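Local coordinates for protein ATP-dependent RNA helicase HrpB (Escherichia coli, PDB 6EUD) that hydrolyses ATP to ADP and phosphate as a DEAH/RHA-type RNA helicase that binds single-stranded RNA, at residues V272-T275 and N276-T280; Q229-Q232 and E233-S237. All coordinates share one frame; numbering follows the deposited sequence.

Overall arrangement
Both contacts belong to the helicase C-terminal region, and along the chain contact 2 (229-237) closes before contact 1 (272-280) opens. Their centres lie about 17 Å apart, yet they touch through one side chain: CD2 of Leu273 sits 3.9 Å from CG1 of Val231 and 4.2 Å from CD2 of Leu235, so the strand of contact 1 packs on the buried face of the helix of contact 2. From there the chain of contact 1 leads towards the ATP site. The side chain of Ala278 is about 9 Å from that of Thr32, a residue of the predicted ATP-binding segment, whereas contact 2 lies away from the annotated sites.

Contact 1. Residues V272-T275 and N276-T280; sequences VLAT and NIAET
The carbonyl of Thr275 receives the amide of Ala278 in an i to i+3 bond, N to O 3.1 Å with an almost straight N-H...O angle of 171°, which turns the chain sharply as strand 269-274 gives way to the following loop. The donor does not meet the carbonyl end-on: the C=O...N angle is 139°. A second bond of the same spacing, from Glu279 N to Asn276 O at 3.0 Å, continues the turn, and residues 277-279 have helical backbone angles without a regular helical bonding pattern. On the inner side of this bend the methyl groups of Ala274 and Ala278 meet, CB to CB 3.8 Å. Val272 and Ala274 pair by backbone bonds with strand 217-221 or the residue just after it, and Leu273 pairs with strand 243-248, so the turn grows from an interior strand of the parallel part of a RecA-like, P-loop-NTPase-type sheet. By sequence, residues 274-280 probably correspond to motif V of superfamily 2 helicases. Ala278 also rests on Phe221. Thr280, just after the turn, bonds through OG1 to His129 of the DEFH box, linking this region to the ATP-binding domain. At Thr275, chi1 of 62° places OG1 between its own N and carbonyl carbon, on the side where Ile277 comes across at a slant. Ile277 touches through its CG2, 3.3 Å from Thr275 OG1, and its CG1 is 3.7 Å from Thr275 OG1.

Contact 2. Residues Q229-Q232 and E233-S237; sequences QRVQ and EQLAS
Val231 and Leu235, one helical turn apart, lie side by side and point the same way, with CG1 of Val231 4.2 Å from CD2 of Leu235. The valine puts CG1 opposite its backbone N (chi1 165°). Beneath them the backbone continues the regular i to i+4 pattern of helix 225-236: Leu235 N reaches Val231 O at 2.7 Å, and the neighbouring bonds run from Glu233 to Gln229, Gln234 to Arg230 and Ala236 to Gln232. Both apolar side chains turn to the sheet, where Leu273 and Val271 of strand 269-274 and Leu245 of strand 243-248 receive them, the helix-on-sheet packing of a RecA-like alpha/beta domain. Gln232 borders this face with an extended chain, its side chain packing on Leu245, Pro247 and Leu273.

Gln234 takes a different course. Its chi1 of -65° sets CG anti to the carbonyl carbon and beside the backbone N, which brings CG to 3.4 Å from Arg230 O. The bend at chi2 (-50°) then directs the amide, which turns outward from the helix, and its NE2 reaches Arg230 O through a water: the water donates to Arg230 O at 3.0 Å and accepts from Gln234 NE2 at 2.9 Å. CB and CG of Gln234 thus lie against the backbone while its amide nitrogen reaches the water. Farther along, Ser237 OG makes a weak bond back to Gln234 O.

Chemically the helix is two-sided: Val231 and Leu235 pack on the sheet through apolar contacts, whereas Arg230 O, already accepting from Gln234 N, gains a second donor in the water, which ties the amide of Gln234 to the turn before it.

Contact 1. Residues V272-T275 and N276-T280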
loop_
_atom_site.group_PDB
_atom_site.type_symbol
_atom_site.label_atom_id
_atom_site.label_comp_id
_atom_site.label_asym_id
_atom_site.label_seq_id
_atom_site.Cartn_x
_atom_site.Cartn_y
_atom_site.Cartn_z
ATOM N N VAL A 272 -14.088 -29.799 12.858
ATOM C CA VAL A 272 -14.262 -29.047 11.638
ATOM C C VAL A 272 -13.008 -28.235 11.398
ATOM O O VAL A 272 -12.611 -27.419 12.225
ATOM C CB VAL A 272 -15.501 -28.131 11.693
ATOM C CG1 VAL A 272 -15.626 -27.346 10.426
ATOM C CG2 VAL A 272 -16.743 -28.954 11.887
ATOM N N LEU A 273 -12.364 -28.498 10.269
ATOM C CA LEU A 273 -11.154 -27.797 9.886
ATOM C C LEU A 273 -11.549 -26.736 8.859
ATOM O O LEU A 273 -11.975 -27.051 7.757
ATOM C CB LEU A 273 -10.108 -28.771 9.326
ATOM C CG LEU A 273 -9.714 -30.033 10.122
ATOM C CD1 LEU A 273 -10.624 -31.231 9.803
ATOM C CD2 LEU A 273 -8.238 -30.398 9.903
ATOM N N ALA A 274 -11.418 -25.470 9.227
ATOM C CA ALA A 274 -11.936 -24.395 8.395
ATOM C C ALA A 274 -10.957 -23.243 8.284
ATOM O O ALA A 274 -10.041 -23.108 9.110
ATOM C CB ALA A 274 -13.277 -23.896 8.952
ATOM N N THR A 275 -11.158 -22.421 7.256
ATOM C CA THR A 275 -10.509 -21.118 7.141
ATOM C C THR A 275 -11.361 -20.085 7.865
ATOM O O THR A 275 -12.445 -20.424 8.350
ATOM C CB THR A 275 -10.353 -20.699 5.688
ATOM O OG1 THR A 275 -11.659 -20.589 5.112
ATOM C CG2 THR A 275 -9.553 -21.733 4.920
ATOM N N ASN A 276 -10.927 -18.822 7.895
ATOM C CA ASN A 276 -11.677 -17.817 8.663
ATOM C C ASN A 276 -13.055 -17.448 8.090
ATOM O O ASN A 276 -13.727 -16.559 8.603
ATOM C CB ASN A 276 -10.843 -16.544 8.865
ATOM C CG ASN A 276 -10.377 -15.927 7.575
ATOM O OD1 ASN A 276 -10.746 -16.359 6.477
ATOM N ND2 ASN A 276 -9.541 -14.902 7.701
ATOM N N ILE A 277 -13.501 -18.157 7.063
ATOM C CA ILE A 277 -14.887 -18.012 6.640
ATOM C C ILE A 277 -15.829 -18.497 7.751
ATOM O O ILE A 277 -17.009 -18.146 7.772
ATOM C CB ILE A 277 -15.177 -18.789 5.355
ATOM C CG1 ILE A 277 -15.278 -20.286 5.647
ATOM C CG2 ILE A 277 -14.085 -18.516 4.334
ATOM C CD1 ILE A 277 -15.921 -21.068 4.540
ATOM N N ALA A 278 -15.306 -19.300 8.676
ATOM C CA ALA A 278 -16.114 -19.782 9.788
ATOM C C ALA A 278 -16.123 -18.774 10.942
ATOM O O ALA A 278 -16.846 -18.938 11.924
ATOM C CB ALA A 278 -15.611 -21.136 10.260
ATOM N N GLU A 279 -15.328 -17.720 10.802
ATOM C CA GLU A 279 -15.153 -16.746 11.869
ATOM C C GLU A 279 -16.400 -15.888 12.092
ATOM O O GLU A 279 -16.754 -15.591 13.233
ATOM C CB GLU A 279 -13.942 -15.854 11.572
ATOM C CG GLU A 279 -13.511 -14.961 12.733
ATOM C CD GLU A 279 -12.363 -14.025 12.368
ATOM O OE1 GLU A 279 -11.269 -14.522 12.000
ATOM O OE2 GLU A 279 -12.565 -12.789 12.454
ATOM N N THR A 280 -17.059 -15.482 11.009
ATOM C CA THR A 280 -18.222 -14.595 11.108
ATOM C C THR A 280 -19.304 -14.933 10.089
ATOM O O THR A 280 -20.484 -14.813 10.390
ATOM C CB THR A 280 -17.845 -13.092 10.908
ATOM O OG1 THR A 280 -17.348 -12.891 9.576
ATOM C CG2 THR A 280 -16.806 -12.624 11.919
#

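Contact 2. Residues Q229-Q232 and E233-S237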
loop_
_atom_site.group_PDB
_atom_site.type_symbol
_atom_site.label_atom_id
_atom_site.label_comp_id
_atom_site.label_asym_id
_atom_site.label_seq_id
_atom_site.Cartn_x
_atom_site.Cartn_y
_atom_site.Cartn_z
ATOM N N GLN A 229 -5.672 -29.710 4.661
ATOM C CA GLN A 229 -5.416 -31.073 4.193
ATOM C C GLN A 229 -4.324 -31.747 5.015
ATOM O O GLN A 229 -4.474 -32.897 5.459
ATOM C CB GLN A 229 -5.027 -31.064 2.721
ATOM C CG GLN A 229 -6.065 -30.471 1.815
ATOM C CD GLN A 229 -5.644 -30.499 0.360
ATOM O OE1 GLN A 229 -4.520 -30.879 0.040
ATOM N NE2 GLN A 229 -6.552 -30.106 -0.531
ATOM N N ARG A 230 -3.227 -31.029 5.238
ATOM C CA ARG A 230 -2.088 -31.612 5.941
ATOM C C ARG A 230 -2.382 -31.906 7.414
ATOM O O ARG A 230 -1.963 -32.959 7.924
ATOM C CB ARG A 230 -0.856 -30.708 5.803
ATOM C CG ARG A 230 -0.227 -30.793 4.415
ATOM C CD ARG A 230 1.058 -29.994 4.302
ATOM N NE ARG A 230 0.798 -28.562 4.369
ATOM C CZ ARG A 230 0.421 -27.824 3.334
ATOM N NH1 ARG A 230 0.242 -28.380 2.146
ATOM N NH2 ARG A 230 0.220 -26.526 3.491
ATOM N N VAL A 231 -3.091 -30.997 8.092
ATOM C CA VAL A 231 -3.416 -31.216 9.489
ATOM C C VAL A 231 -4.403 -32.374 9.576
ATOM O O VAL A 231 -4.341 -33.198 10.501
ATOM C CB VAL A 231 -4.013 -29.959 10.161
ATOM C CG1 VAL A 231 -4.668 -30.325 11.487
ATOM C CG2 VAL A 231 -2.953 -28.888 10.343
ATOM N N GLN A 232 -5.295 -32.446 8.595
ATOM C CA GLN A 232 -6.280 -33.514 8.558
ATOM C C GLN A 232 -5.597 -34.885 8.538
ATOM O O GLN A 232 -5.971 -35.786 9.297
ATOM C CB GLN A 232 -7.207 -33.363 7.345
ATOM C CG GLN A 232 -8.293 -34.436 7.302
ATOM C CD GLN A 232 -9.338 -34.169 6.241
ATOM O OE1 GLN A 232 -9.188 -33.262 5.430
ATOM N NE2 GLN A 232 -10.402 -34.958 6.240
ATOM N N GLU A 233 -4.592 -35.030 7.679
ATOM C CA GLU A 233 -3.836 -36.270 7.609
ATOM C C GLU A 233 -3.130 -36.572 8.936
ATOM O O GLU A 233 -3.143 -37.716 9.391
ATOM C CB GLU A 233 -2.822 -36.213 6.468
ATOM C CG GLU A 233 -1.897 -37.406 6.427
ATOM C CD GLU A 233 -1.189 -37.536 5.099
ATOM O OE1 GLU A 233 -1.473 -36.716 4.200
ATOM O OE2 GLU A 233 -0.356 -38.458 4.953
ATOM N N GLN A 234 -2.529 -35.555 9.558
ATOM C CA GLN A 234 -1.828 -35.764 10.824
ATOM C C GLN A 234 -2.803 -36.082 11.939
ATOM O O GLN A 234 -2.493 -36.851 12.847
ATOM C CB GLN A 234 -0.985 -34.542 11.198
ATOM C CG GLN A 234 0.148 -34.296 10.228
ATOM C CD GLN A 234 0.964 -35.564 9.986
ATOM O OE1 GLN A 234 1.289 -36.290 10.925
ATOM N NE2 GLN A 234 1.271 -35.846 8.725
ATOM N N LEU A 235 -3.986 -35.484 11.865
ATOM C CA LEU A 235 -5.019 -35.678 12.873
ATOM C C LEU A 235 -5.541 -37.119 12.822
ATOM O O LEU A 235 -5.758 -37.761 13.846
ATOM C CB LEU A 235 -6.138 -34.663 12.642
ATOM C CG LEU A 235 -6.873 -34.043 13.820
ATOM C CD1 LEU A 235 -5.920 -33.771 14.952
ATOM C CD2 LEU A 235 -7.526 -32.751 13.345
ATOM N N ALA A 236 -5.679 -37.626 11.606
ATOM C CA ALA A 236 -6.228 -38.950 11.320
ATOM C C ALA A 236 -5.594 -40.125 12.093
ATOM O O ALA A 236 -6.264 -41.125 12.376
ATOM C CB ALA A 236 -6.130 -39.200 9.823
ATOM N N SER A 237 -4.319 -40.003 12.441
ATOM C CA SER A 237 -3.594 -41.057 13.152
ATOM C C SER A 237 -3.569 -40.851 14.674
ATOM O O SER A 237 -3.063 -41.686 15.421
ATOM C CB SER A 237 -2.165 -41.123 12.636
ATOM O OG SER A 237 -1.512 -39.879 12.868
HETATM O O HOH W 1 0.491 -33.981 6.608
#